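Local coordinates for nucleoside-diphosphate sugar epimerase (SulA family) (PDB 3OH8), which probably acts as an NAD(P)-dependent nucleoside-diphosphate sugar epimerase of the SulA family, its substrate not established, at residues 146-156 / 172-183; 361-369 / 413-421. All coordinates share one frame; numbering follows the deposited sequence.

Contact 1: 146-156 / 172-183; sequences SPLTVAITGSR and HEVIQLVRKEPK
Arg-156 reaches across to the turn that follows strand 173-178 and grips it with both ends of its guanidinium. Arg-156 NH1 bonds Lys-180 O at 2.9 Å, tilted out of the guanidinium plane. Arg-156 NH2 meets Glu-181 O at 2.9 Å and close to that plane. The chain is extended from CG to NE and crosses Val-178 at about a right angle, with Val-178 CG1 against one face of the guanidinium, 3.7 Å from Arg-156 NE. At the other end His-172 offers the edge of its ring: Leu-148 N points at His-172 ND1 (2.8 Å) only 1° out of the ring plane, and ND1 takes the bond as acceptor, consistent with an unprotonated ND1.

Between these ends, parallel strands 149-153 and 173-178 exchange backbone bonds from Leu-148 to Leu-177. On one face Thr-149 CG2, anti to its own nitrogen, presses on Ile-175 CD1 at a tight 3.5 Å, and Ala-151 CB meets Leu-177 CD1. On the other, Ile-152 CD1 lies against Val-174 CG1 (3.8 Å), with Leu-167 of helix 158-169 touching both residues. Past the strand end, one water accepts from Ser-155 N and donates to Leu-177 O (2.6 Å). Strand 149-153, helix 158-169 and strand 173-178 form the beta-alpha-beta unit that opens a Rossmann fold, where relatives bind the dinucleotide.

Contact 2: 361-369 / 413-421; sequences PINAVAPNP and QRTAPAALE
Strand 360-364 of the epimerase/dehydratase sheet, and the loop after it, pack against a segment of the DUF1731 family region, in which Pro-417 is the N-cap of helix 418-422. The Pro-417 ring is the centre of the contact. Pro-417 CD meets Val-365 CG2 at 3.6 Å, and Pro-417 CG lies 3.7 Å from Pro-367 CA. Val-365 uses both branches: with CG1 anti to the carbonyl carbon (chi1 -59°), that methyl faces Thr-415 CB at 4.0 Å while CG2 turns to the proline. Pro-369 comes in beside the same threonine, Pro-369 CG against Thr-415 O (3.5 Å).

Toward the helix, Ile-362 and Leu-420 cross at about a right angle, Ile-362 CG2 touching Leu-420 CG at 3.9 Å, and Ile-362 CD1 reaches Ala-419 CB. Glu-269 ties the two segments together from outside, its carboxylate accepting from Asn-363 N through one oxygen and from Ala-419 N through the other. Val-365 O, by contrast, is buried under Pro-417 CB and finds no polar partner. A single water bridges the backbones, donating to Asn-363 O at 3.1 Å and accepting from Leu-420 N at 3.0 Å.

How the contacts relate
Contact 1 closes before contact 2 opens, so the two follow one another along the chain. Their centres lie about 27 Å apart and their nearest atoms about 15 Å, without touching. Both nevertheless reach the same mixed sheet: from strand 149-153 of contact 1 the parallel pairing runs through strands 204-207, 248-254 and 298-308 to strand 360-364 of contact 2. Contact 1 lies within one beta-alpha-beta unit, joining strands close in sequence, whereas contact 2 brings the DUF1731 region back onto the sheet from 44 residues further along. The contacts thus sit at the two ends of the parallel run from strand 173-178 to strand 360-364, the latter end covered by the DUF1731 region.

Contact 1: 146-156 / 172-183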
ATOM      1  N   SER A 146      -5.808  20.813  -0.034  1.00 27.19           N
ATOM      2  CA  SER A 146      -7.209  20.643  -0.408  1.00 29.74           C
ATOM      3  C   SER A 146      -7.396  19.324  -1.135  1.00 25.40           C
ATOM      4  O   SER A 146      -6.545  18.918  -1.933  1.00 24.06           O
ATOM      5  CB  SER A 146      -7.691  21.783  -1.308  1.00 28.97           C
ATOM      6  OG  SER A 146      -7.847  22.976  -0.572  1.00 35.07           O
ATOM      7  N   PRO A 147      -8.527  18.666  -0.882  1.00 25.62           N
ATOM      8  CA  PRO A 147      -8.825  17.371  -1.512  1.00 21.95           C
ATOM      9  C   PRO A 147      -8.876  17.486  -3.030  1.00 21.27           C
ATOM     10  O   PRO A 147      -9.402  18.462  -3.564  1.00 16.25           O
ATOM     11  CB  PRO A 147     -10.215  17.030  -0.966  1.00 21.60           C
ATOM     12  CG  PRO A 147     -10.320  17.820   0.329  1.00 24.98           C
ATOM     13  CD  PRO A 147      -9.587  19.097   0.052  1.00 23.38           C
ATOM     14  N   LEU A 148      -8.320  16.495  -3.715  1.00 16.31           N
ATOM     15  CA  LEU A 148      -8.405  16.425  -5.162  1.00 16.53           C
ATOM     16  C   LEU A 148      -9.335  15.295  -5.533  1.00 19.60           C
ATOM     17  O   LEU A 148      -9.597  14.417  -4.718  1.00 16.71           O
ATOM     18  CB  LEU A 148      -7.024  16.152  -5.765  1.00 19.03           C
ATOM     19  CG  LEU A 148      -6.000  17.270  -5.578  1.00 21.13           C
ATOM     20  CD1 LEU A 148      -4.606  16.761  -5.910  1.00 24.89           C
ATOM     21  CD2 LEU A 148      -6.380  18.476  -6.440  1.00 19.28           C
ATOM     22  N   THR A 149      -9.828  15.324  -6.764  1.00 19.77           N
ATOM     23  CA  THR A 149     -10.535  14.181  -7.316  1.00 17.37           C
ATOM     24  C   THR A 149      -9.620  13.513  -8.332  1.00 15.36           C
ATOM     25  O   THR A 149      -9.134  14.155  -9.265  1.00 15.06           O
ATOM     26  CB  THR A 149     -11.856  14.588  -7.992  1.00 19.50           C
ATOM     27  OG1 THR A 149     -12.666  15.298  -7.050  1.00 22.65           O
ATOM     28  CG2 THR A 149     -12.615  13.352  -8.476  1.00 17.31           C
ATOM     29  N   VAL A 150      -9.414  12.217  -8.148  1.00 15.68           N
ATOM     30  CA  VAL A 150      -8.424  11.462  -8.892  1.00 15.68           C
ATOM     31  C   VAL A 150      -9.115  10.313  -9.621  1.00 19.51           C
ATOM     32  O   VAL A 150      -9.684   9.419  -8.987  1.00 17.15           O
ATOM     33  CB  VAL A 150      -7.361  10.889  -7.910  1.00 15.53           C
ATOM     34  CG1 VAL A 150      -6.242  10.223  -8.661  1.00 12.81           C
ATOM     35  CG2 VAL A 150      -6.802  11.987  -7.022  1.00 14.87           C
ATOM     36  N   ALA A 151      -9.104  10.356 -10.950  1.00 15.39           N
ATOM     37  CA  ALA A 151      -9.604   9.232 -11.730  1.00 17.12           C
ATOM     38  C   ALA A 151      -8.495   8.198 -11.800  1.00 17.52           C
ATOM     39  O   ALA A 151      -7.334   8.551 -12.015  1.00 17.43           O
ATOM     40  CB  ALA A 151     -10.004   9.683 -13.143  1.00 16.62           C
ATOM     41  N   ILE A 152      -8.842   6.927 -11.614  1.00 14.40           N
ATOM     42  CA  ILE A 152      -7.847   5.860 -11.602  1.00 15.19           C
ATOM     43  C   ILE A 152      -8.285   4.644 -12.404  1.00 16.75           C
ATOM     44  O   ILE A 152      -9.369   4.126 -12.186  1.00 14.53           O
ATOM     45  CB  ILE A 152      -7.557   5.402 -10.157  1.00 16.43           C
ATOM     46  CG1 ILE A 152      -7.155   6.590  -9.280  1.00 17.75           C
ATOM     47  CG2 ILE A 152      -6.458   4.363 -10.131  1.00 12.28           C
ATOM     48  CD1 ILE A 152      -6.631   6.176  -7.895  1.00 22.74           C
ATOM     49  N   THR A 153      -7.447   4.201 -13.340  1.00 17.24           N
ATOM     50  CA  THR A 153      -7.629   2.902 -13.971  1.00 16.22           C
ATOM     51  C   THR A 153      -6.770   1.901 -13.221  1.00 12.21           C
ATOM     52  O   THR A 153      -5.781   2.268 -12.596  1.00 12.31           O
ATOM     53  CB  THR A 153      -7.173   2.875 -15.469  1.00 16.68           C
ATOM     54  OG1 THR A 153      -5.751   2.989 -15.542  1.00 18.04           O
ATOM     55  CG2 THR A 153      -7.816   4.020 -16.279  1.00 15.77           C
ATOM     56  N   GLY A 154      -7.131   0.628 -13.296  1.00 14.14           N
ATOM     57  CA  GLY A 154      -6.408  -0.397 -12.572  1.00 18.87           C
ATOM     58  C   GLY A 154      -6.650  -0.294 -11.076  1.00 17.09           C
ATOM     59  O   GLY A 154      -5.847  -0.776 -10.282  1.00 19.50           O
ATOM     60  N   SER A 155      -7.762   0.323 -10.686  1.00 12.67           N
ATOM     61  CA  SER A 155      -8.016   0.588  -9.263  1.00 16.70           C
ATOM     62  C   SER A 155      -8.317  -0.692  -8.479  1.00 19.66           C
ATOM     63  O   SER A 155      -8.353  -0.686  -7.250  1.00 18.88           O
ATOM     64  CB  SER A 155      -9.173   1.578  -9.104  1.00 15.88           C
ATOM     65  OG  SER A 155     -10.409   0.986  -9.493  1.00 17.76           O
ATOM     66  N   ARG A 156      -8.552  -1.791  -9.182  1.00 18.09           N
ATOM     67  CA  ARG A 156      -8.847  -3.053  -8.501  1.00 19.71           C
ATOM     68  C   ARG A 156      -7.644  -3.983  -8.394  1.00 21.71           C
ATOM     69  O   ARG A 156      -7.696  -4.995  -7.688  1.00 21.14           O
ATOM     70  CB  ARG A 156      -9.988  -3.771  -9.206  1.00 20.04           C
ATOM     71  CG  ARG A 156     -11.301  -3.025  -9.088  1.00 24.86           C
ATOM     72  CD  ARG A 156     -12.379  -3.653  -9.958  1.00 23.84           C
ATOM     73  NE  ARG A 156     -13.668  -3.020  -9.704  1.00 23.58           N
ATOM     74  CZ  ARG A 156     -14.769  -3.262 -10.402  1.00 25.68           C
ATOM     75  NH1 ARG A 156     -14.732  -4.132 -11.404  1.00 21.38           N
ATOM     76  NH2 ARG A 156     -15.901  -2.632 -10.094  1.00 24.94           N
ATOM     77  N   HIS A 172      -8.990  12.555  -0.141  1.00 16.34           N
ATOM     78  CA  HIS A 172      -9.221  12.804  -1.558  1.00 17.46           C
ATOM     79  C   HIS A 172     -10.333  11.933  -2.101  1.00 19.01           C
ATOM     80  O   HIS A 172     -10.670  10.912  -1.509  1.00 21.55           O
ATOM     81  CB  HIS A 172      -7.944  12.566  -2.362  1.00 14.52           C
ATOM     82  CG  HIS A 172      -6.794  13.400  -1.905  1.00 19.44           C
ATOM     83  ND1 HIS A 172      -6.676  14.734  -2.229  1.00 19.00           N
ATOM     84  CD2 HIS A 172      -5.721  13.096  -1.139  1.00 18.76           C
ATOM     85  CE1 HIS A 172      -5.571  15.217  -1.688  1.00 22.18           C
ATOM     86  NE2 HIS A 172      -4.974  14.245  -1.022  1.00 21.04           N
ATOM     87  N   GLU A 173     -10.896  12.332  -3.237  1.00 19.70           N
ATOM     88  CA  GLU A 173     -11.950  11.540  -3.869  1.00 22.04           C
ATOM     89  C   GLU A 173     -11.370  10.750  -5.029  1.00 16.97           C
ATOM     90  O   GLU A 173     -10.582  11.281  -5.808  1.00 22.15           O
ATOM     91  CB  GLU A 173     -13.073  12.435  -4.387  1.00 29.92           C
ATOM     92  CG  GLU A 173     -13.763  13.251  -3.307  1.00 48.54           C
ATOM     93  CD  GLU A 173     -14.576  12.388  -2.358  1.00 56.43           C
ATOM     94  OE1 GLU A 173     -15.319  11.507  -2.850  1.00 60.12           O
ATOM     95  OE2 GLU A 173     -14.477  12.595  -1.127  1.00 54.01           O
ATOM     96  N   VAL A 174     -11.757   9.487  -5.130  1.00 13.39           N
ATOM     97  CA  VAL A 174     -11.307   8.631  -6.221  1.00 13.95           C
ATOM     98  C   VAL A 174     -12.479   8.294  -7.136  1.00 21.74           C
ATOM     99  O   VAL A 174     -13.536   7.877  -6.667  1.00 22.12           O
ATOM    100  CB  VAL A 174     -10.680   7.320  -5.693  1.00 16.77           C
ATOM    101  CG1 VAL A 174     -10.309   6.390  -6.851  1.00 10.35           C
ATOM    102  CG2 VAL A 174      -9.454   7.627  -4.864  1.00 18.40           C
ATOM    103  N   ILE A 175     -12.302   8.513  -8.433  1.00 20.11           N
ATOM    104  CA  ILE A 175     -13.244   8.003  -9.412  1.00 21.13           C
ATOM    105  C   ILE A 175     -12.620   6.786 -10.073  1.00 23.65           C
ATOM    106  O   ILE A 175     -11.657   6.904 -10.826  1.00 19.20           O
ATOM    107  CB  ILE A 175     -13.579   9.028 -10.497  1.00 17.97           C
ATOM    108  CG1 ILE A 175     -14.146  10.307  -9.871  1.00 19.88           C
ATOM    109  CG2 ILE A 175     -14.578   8.422 -11.475  1.00 19.01           C
ATOM    110  CD1 ILE A 175     -14.284  11.460 -10.866  1.00 20.41           C
ATOM    111  N   GLN A 176     -13.162   5.613  -9.776  1.00 15.12           N
ATOM    112  CA  GLN A 176     -12.602   4.385 -10.303  1.00 19.80           C
ATOM    113  C   GLN A 176     -13.115   4.141 -11.719  1.00 19.46           C
ATOM    114  O   GLN A 176     -14.336   4.094 -11.952  1.00 17.15           O
ATOM    115  CB  GLN A 176     -12.928   3.209  -9.383  1.00 22.37           C
ATOM    116  CG  GLN A 176     -12.265   3.310  -8.012  1.00 22.43           C
ATOM    117  CD  GLN A 176     -12.705   2.216  -7.057  1.00 22.74           C
ATOM    118  OE1 GLN A 176     -13.309   2.494  -6.020  1.00 23.85           O
ATOM    119  NE2 GLN A 176     -12.404   0.967  -7.399  1.00 23.18           N
ATOM    120  N   LEU A 177     -12.181   4.034 -12.662  1.00 15.75           N
ATOM    121  CA  LEU A 177     -12.526   3.715 -14.049  1.00 16.08           C
ATOM    122  C   LEU A 177     -12.360   2.223 -14.231  1.00 19.07           C
ATOM    123  O   LEU A 177     -11.241   1.726 -14.262  1.00 16.84           O
ATOM    124  CB  LEU A 177     -11.617   4.473 -15.030  1.00 17.29           C
ATOM    125  CG  LEU A 177     -11.475   5.968 -14.693  1.00 19.95           C
ATOM    126  CD1 LEU A 177     -10.505   6.709 -15.631  1.00 16.22           C
ATOM    127  CD2 LEU A 177     -12.840   6.657 -14.663  1.00 15.37           C
ATOM    128  N   VAL A 178     -13.472   1.500 -14.338  1.00 15.82           N
ATOM    129  CA  VAL A 178     -13.403   0.041 -14.290  1.00 16.35           C
ATOM    130  C   VAL A 178     -13.813  -0.636 -15.588  1.00 15.84           C
ATOM    131  O   VAL A 178     -14.600  -0.100 -16.374  1.00 17.63           O
ATOM    132  CB  VAL A 178     -14.233  -0.530 -13.106  1.00 18.35           C
ATOM    133  CG1 VAL A 178     -13.715   0.041 -11.787  1.00 19.73           C
ATOM    134  CG2 VAL A 178     -15.706  -0.195 -13.289  1.00 15.62           C
ATOM    135  N   ARG A 179     -13.279  -1.826 -15.813  1.00 17.17           N
ATOM    136  CA  ARG A 179     -13.511  -2.490 -17.088  1.00 22.21           C
ATOM    137  C   ARG A 179     -14.750  -3.374 -17.089  1.00 21.54           C
ATOM    138  O   ARG A 179     -15.188  -3.833 -18.138  1.00 21.01           O
ATOM    139  CB  ARG A 179     -12.266  -3.251 -17.522  1.00 26.64           C
ATOM    140  CG  ARG A 179     -11.091  -2.319 -17.777  1.00 30.81           C
ATOM    141  CD  ARG A 179      -9.887  -3.061 -18.274  1.00 39.90           C
ATOM    142  NE  ARG A 179      -9.650  -4.271 -17.500  1.00 50.25           N
ATOM    143  CZ  ARG A 179      -9.319  -5.439 -18.040  1.00 60.50           C
ATOM    144  NH1 ARG A 179      -9.185  -5.544 -19.357  1.00 61.25           N
ATOM    145  NH2 ARG A 179      -9.126  -6.501 -17.266  1.00 65.72           N
ATOM    146  N   LYS A 180     -15.332  -3.600 -15.919  1.00 18.96           N
ATOM    147  CA  LYS A 180     -16.563  -4.388 -15.841  1.00 24.46           C
ATOM    148  C   LYS A 180     -17.212  -4.203 -14.483  1.00 19.90           C
ATOM    149  O   LYS A 180     -16.589  -3.692 -13.552  1.00 21.07           O
ATOM    150  CB  LYS A 180     -16.277  -5.875 -16.082  1.00 27.47           C
ATOM    151  CG  LYS A 180     -15.408  -6.522 -15.008  1.00 35.67           C
ATOM    152  CD  LYS A 180     -15.110  -7.979 -15.325  1.00 41.02           C
ATOM    153  CE  LYS A 180     -14.246  -8.615 -14.244  1.00 44.00           C
ATOM    154  NZ  LYS A 180     -14.188 -10.105 -14.376  1.00 43.28           N
ATOM    155  N   GLU A 181     -18.479  -4.591 -14.383  1.00 23.29           N
ATOM    156  CA  GLU A 181     -19.175  -4.581 -13.106  1.00 24.45           C
ATOM    157  C   GLU A 181     -18.950  -3.286 -12.338  1.00 23.76           C
ATOM    158  O   GLU A 181     -18.516  -3.316 -11.190  1.00 27.93           O
ATOM    159  CB  GLU A 181     -18.715  -5.780 -12.272  1.00 24.23           C
ATOM    160  CG  GLU A 181     -18.845  -7.095 -13.047  1.00 32.00           C
ATOM    161  CD  GLU A 181     -18.312  -8.294 -12.292  1.00 44.35           C
ATOM    162  OE1 GLU A 181     -19.022  -9.319 -12.238  1.00 52.32           O
ATOM    163  OE2 GLU A 181     -17.190  -8.209 -11.752  1.00 44.70           O
ATOM    164  N   PRO A 182     -19.236  -2.137 -12.970  1.00 21.09           N
ATOM    165  CA  PRO A 182     -19.068  -0.867 -12.249  1.00 19.89           C
ATOM    166  C   PRO A 182     -20.079  -0.702 -11.115  1.00 25.31           C
ATOM    167  O   PRO A 182     -21.264  -0.987 -11.291  1.00 25.43           O
ATOM    168  CB  PRO A 182     -19.342   0.184 -13.330  1.00 23.88           C
ATOM    169  CG  PRO A 182     -20.195  -0.534 -14.347  1.00 23.59           C
ATOM    170  CD  PRO A 182     -19.639  -1.924 -14.373  1.00 20.08           C
ATOM    171  N   LYS A 183     -19.614  -0.248  -9.962  1.00 22.61           N
ATOM    172  CA  LYS A 183     -20.507   0.058  -8.857  1.00 29.48           C
ATOM    173  C   LYS A 183     -20.913   1.535  -8.922  1.00 27.95           C
ATOM    174  O   LYS A 183     -20.289   2.322  -9.638  1.00 24.67           O
ATOM    175  CB  LYS A 183     -19.822  -0.281  -7.536  1.00 36.07           C
ATOM    176  CG  LYS A 183     -19.378  -1.738  -7.461  1.00 45.39           C
ATOM    177  CD  LYS A 183     -18.627  -2.033  -6.174  1.00 55.88           C
ATOM    178  CE  LYS A 183     -18.171  -3.489  -6.124  1.00 61.41           C
ATOM    179  NZ  LYS A 183     -17.504  -3.823  -4.829  1.00 63.27           N
TER
HETATM  180  O   HOH W   1      -9.052  -0.566 -14.967  1.00 23.58           O
HETATM  181  O   HOH W   2     -10.170   0.683 -12.127  1.00 25.32           O

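Contact 2: 361-369 / 413-421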
ATOM      1  N   PRO A 361      10.039  10.967 -16.336  1.00 16.99           N
ATOM      2  CA  PRO A 361      10.253   9.624 -15.782  1.00 16.84           C
ATOM      3  C   PRO A 361      10.662   9.651 -14.304  1.00 21.26           C
ATOM      4  O   PRO A 361      11.468  10.485 -13.908  1.00 18.01           O
ATOM      5  CB  PRO A 361      11.412   9.079 -16.623  1.00 16.82           C
ATOM      6  CG  PRO A 361      12.167  10.320 -17.066  1.00 17.11           C
ATOM      7  CD  PRO A 361      11.086  11.350 -17.305  1.00 18.73           C
ATOM      8  N   ILE A 362      10.091   8.757 -13.498  1.00 15.87           N
ATOM      9  CA  ILE A 362      10.507   8.604 -12.113  1.00 14.14           C
ATOM     10  C   ILE A 362      10.808   7.130 -11.858  1.00 16.72           C
ATOM     11  O   ILE A 362       9.950   6.286 -12.085  1.00 17.59           O
ATOM     12  CB  ILE A 362       9.383   9.023 -11.164  1.00 17.40           C
ATOM     13  CG1 ILE A 362       8.987  10.486 -11.412  1.00 16.60           C
ATOM     14  CG2 ILE A 362       9.817   8.819  -9.741  1.00 16.02           C
ATOM     15  CD1 ILE A 362      10.098  11.498 -11.066  1.00 18.11           C
ATOM     16  N   ASN A 363      12.029   6.801 -11.435  1.00 16.00           N
ATOM     17  CA  ASN A 363      12.318   5.422 -11.051  1.00 17.13           C
ATOM     18  C   ASN A 363      11.668   5.139  -9.696  1.00 16.66           C
ATOM     19  O   ASN A 363      12.106   5.669  -8.671  1.00 17.61           O
ATOM     20  CB  ASN A 363      13.826   5.155 -10.972  1.00 13.27           C
ATOM     21  CG  ASN A 363      14.496   5.088 -12.349  1.00 17.85           C
ATOM     22  OD1 ASN A 363      15.728   5.115 -12.454  1.00 19.85           O
ATOM     23  ND2 ASN A 363      13.699   4.981 -13.396  1.00 10.99           N
ATOM     24  N   ALA A 364      10.615   4.329  -9.684  1.00 17.07           N
ATOM     25  CA  ALA A 364       9.980   3.974  -8.413  1.00 15.33           C
ATOM     26  C   ALA A 364      10.566   2.660  -7.946  1.00 14.87           C
ATOM     27  O   ALA A 364      10.006   1.595  -8.191  1.00 14.14           O
ATOM     28  CB  ALA A 364       8.473   3.874  -8.562  1.00 12.25           C
ATOM     29  N   VAL A 365      11.726   2.755  -7.309  1.00 12.99           N
ATOM     30  CA  VAL A 365      12.476   1.608  -6.831  1.00 14.89           C
ATOM     31  C   VAL A 365      13.072   2.022  -5.499  1.00 15.00           C
ATOM     32  O   VAL A 365      13.331   3.199  -5.274  1.00 16.03           O
ATOM     33  CB  VAL A 365      13.643   1.249  -7.798  1.00 20.34           C
ATOM     34  CG1 VAL A 365      13.107   0.942  -9.209  1.00 13.04           C
ATOM     35  CG2 VAL A 365      14.677   2.385  -7.837  1.00 13.28           C
ATOM     36  N   ALA A 366      13.270   1.066  -4.602  1.00 15.17           N
ATOM     37  CA  ALA A 366      13.966   1.363  -3.358  1.00 15.51           C
ATOM     38  C   ALA A 366      15.400   1.782  -3.674  1.00 18.52           C
ATOM     39  O   ALA A 366      15.943   1.390  -4.699  1.00 20.36           O
ATOM     40  CB  ALA A 366      13.942   0.142  -2.428  1.00 21.17           C
ATOM     41  N   PRO A 367      16.005   2.605  -2.801  1.00 20.01           N
ATOM     42  CA  PRO A 367      17.390   3.067  -2.954  1.00 25.30           C
ATOM     43  C   PRO A 367      18.392   1.912  -3.096  1.00 30.02           C
ATOM     44  O   PRO A 367      19.462   2.128  -3.657  1.00 30.41           O
ATOM     45  CB  PRO A 367      17.666   3.810  -1.643  1.00 26.10           C
ATOM     46  CG  PRO A 367      16.327   4.221  -1.125  1.00 23.22           C
ATOM     47  CD  PRO A 367      15.329   3.207  -1.631  1.00 18.91           C
ATOM     48  N   ASN A 368      18.049   0.718  -2.610  1.00 26.61           N
ATOM     49  CA  ASN A 368      19.011  -0.387  -2.530  1.00 26.81           C
ATOM     50  C   ASN A 368      18.628  -1.668  -3.277  1.00 24.71           C
ATOM     51  O   ASN A 368      18.126  -2.617  -2.667  1.00 23.58           O
ATOM     52  CB  ASN A 368      19.288  -0.735  -1.056  1.00 30.07           C
ATOM     53  CG  ASN A 368      19.963   0.397  -0.309  1.00 32.67           C
ATOM     54  OD1 ASN A 368      21.048   0.851  -0.686  1.00 32.19           O
ATOM     55  ND2 ASN A 368      19.320   0.873   0.739  1.00 32.63           N
ATOM     56  N   PRO A 369      18.887  -1.717  -4.597  1.00 22.39           N
ATOM     57  CA  PRO A 369      18.683  -2.987  -5.307  1.00 22.44           C
ATOM     58  C   PRO A 369      19.644  -4.056  -4.770  1.00 22.01           C
ATOM     59  O   PRO A 369      20.703  -3.701  -4.262  1.00 25.20           O
ATOM     60  CB  PRO A 369      18.988  -2.633  -6.766  1.00 22.73           C
ATOM     61  CG  PRO A 369      19.836  -1.390  -6.702  1.00 22.80           C
ATOM     62  CD  PRO A 369      19.405  -0.650  -5.468  1.00 21.35           C
ATOM     63  N   GLN A 413      18.675  -5.316 -13.349  1.00 20.03           N
ATOM     64  CA  GLN A 413      18.466  -3.883 -13.471  1.00 17.11           C
ATOM     65  C   GLN A 413      18.913  -3.228 -12.174  1.00 19.47           C
ATOM     66  O   GLN A 413      18.263  -3.380 -11.134  1.00 23.54           O
ATOM     67  CB  GLN A 413      16.993  -3.585 -13.789  1.00 18.74           C
ATOM     68  CG  GLN A 413      16.563  -4.105 -15.167  1.00 22.11           C
ATOM     69  CD  GLN A 413      15.177  -4.737 -15.185  1.00 24.43           C
ATOM     70  OE1 GLN A 413      14.516  -4.775 -16.226  1.00 26.24           O
ATOM     71  NE2 GLN A 413      14.736  -5.240 -14.040  1.00 18.38           N
ATOM     72  N   ARG A 414      20.051  -2.539 -12.238  1.00 15.91           N
ATOM     73  CA  ARG A 414      20.616  -1.896 -11.067  1.00 17.49           C
ATOM     74  C   ARG A 414      20.095  -0.466 -10.981  1.00 26.16           C
ATOM     75  O   ARG A 414      20.859   0.494 -11.120  1.00 22.19           O
ATOM     76  CB  ARG A 414      22.143  -1.928 -11.117  1.00 18.35           C
ATOM     77  CG  ARG A 414      22.827  -1.521  -9.816  1.00 24.99           C
ATOM     78  CD  ARG A 414      24.346  -1.506  -9.976  1.00 29.15           C
ATOM     79  NE  ARG A 414      25.017  -1.218  -8.714  1.00 28.78           N
ATOM     80  CZ  ARG A 414      26.337  -1.161  -8.559  1.00 31.48           C
ATOM     81  NH1 ARG A 414      27.141  -1.377  -9.595  1.00 25.95           N
ATOM     82  NH2 ARG A 414      26.849  -0.887  -7.362  1.00 30.97           N
ATOM     83  N   THR A 415      18.789  -0.337 -10.743  1.00 19.44           N
ATOM     84  CA  THR A 415      18.123   0.952 -10.818  1.00 20.23           C
ATOM     85  C   THR A 415      18.347   1.793  -9.551  1.00 23.08           C
ATOM     86  O   THR A 415      18.393   1.270  -8.430  1.00 25.15           O
ATOM     87  CB  THR A 415      16.607   0.780 -11.072  1.00 24.60           C
ATOM     88  OG1 THR A 415      16.374  -0.333 -11.951  1.00 21.57           O
ATOM     89  CG2 THR A 415      16.034   2.034 -11.708  1.00 29.54           C
ATOM     90  N   ALA A 416      18.505   3.097  -9.739  1.00 23.57           N
ATOM     91  CA  ALA A 416      18.535   4.040  -8.621  1.00 20.85           C
ATOM     92  C   ALA A 416      17.372   5.029  -8.747  1.00 14.68           C
ATOM     93  O   ALA A 416      17.052   5.486  -9.852  1.00 17.64           O
ATOM     94  CB  ALA A 416      19.883   4.789  -8.564  1.00 22.96           C
ATOM     95  N   PRO A 417      16.716   5.333  -7.617  1.00 16.52           N
ATOM     96  CA  PRO A 417      15.673   6.366  -7.586  1.00 21.19           C
ATOM     97  C   PRO A 417      16.312   7.750  -7.492  1.00 20.19           C
ATOM     98  O   PRO A 417      16.117   8.476  -6.516  1.00 18.94           O
ATOM     99  CB  PRO A 417      14.885   6.025  -6.320  1.00 16.55           C
ATOM    100  CG  PRO A 417      15.927   5.398  -5.397  1.00 18.83           C
ATOM    101  CD  PRO A 417      16.940   4.708  -6.299  1.00 14.05           C
ATOM    102  N   ALA A 418      17.087   8.107  -8.509  1.00 17.87           N
ATOM    103  CA  ALA A 418      17.880   9.336  -8.460  1.00 20.10           C
ATOM    104  C   ALA A 418      17.016  10.590  -8.345  1.00 18.64           C
ATOM    105  O   ALA A 418      17.320  11.499  -7.567  1.00 19.12           O
ATOM    106  CB  ALA A 418      18.796   9.433  -9.690  1.00 17.04           C
ATOM    107  N   ALA A 419      15.942  10.632  -9.124  1.00 13.24           N
ATOM    108  CA  ALA A 419      15.067  11.791  -9.146  1.00 14.70           C
ATOM    109  C   ALA A 419      14.410  12.010  -7.771  1.00 18.88           C
ATOM    110  O   ALA A 419      14.286  13.146  -7.298  1.00 19.80           O
ATOM    111  CB  ALA A 419      14.021  11.623 -10.230  1.00 19.52           C
ATOM    112  N   LEU A 420      13.997  10.923  -7.125  1.00 18.24           N
ATOM    113  CA  LEU A 420      13.380  11.029  -5.805  1.00 22.44           C
ATOM    114  C   LEU A 420      14.400  11.438  -4.733  1.00 23.12           C
ATOM    115  O   LEU A 420      14.120  12.281  -3.878  1.00 20.17           O
ATOM    116  CB  LEU A 420      12.694   9.715  -5.428  1.00 21.27           C
ATOM    117  CG  LEU A 420      11.431   9.443  -6.255  1.00 21.89           C
ATOM    118  CD1 LEU A 420      10.918   8.036  -6.031  1.00 12.30           C
ATOM    119  CD2 LEU A 420      10.361  10.488  -5.928  1.00 18.92           C
ATOM    120  N   GLU A 421      15.585  10.837  -4.785  1.00 19.56           N
ATOM    121  CA  GLU A 421      16.643  11.185  -3.840  1.00 23.25           C
ATOM    122  C   GLU A 421      17.011  12.662  -3.983  1.00 27.90           C
ATOM    123  O   GLU A 421      17.288  13.331  -2.989  1.00 27.63           O
ATOM    124  CB  GLU A 421      17.866  10.291  -4.029  1.00 20.57           C
ATOM    125  CG  GLU A 421      17.649   8.853  -3.563  1.00 26.18           C
ATOM    126  CD  GLU A 421      18.727   7.901  -4.052  1.00 36.57           C
ATOM    127  OE1 GLU A 421      19.325   8.160  -5.120  1.00 40.70           O
ATOM    128  OE2 GLU A 421      18.963   6.880  -3.373  1.00 36.02           O
TER
HETATM  129  O   HOH W   3      13.449   8.409  -8.597  1.00 14.98           O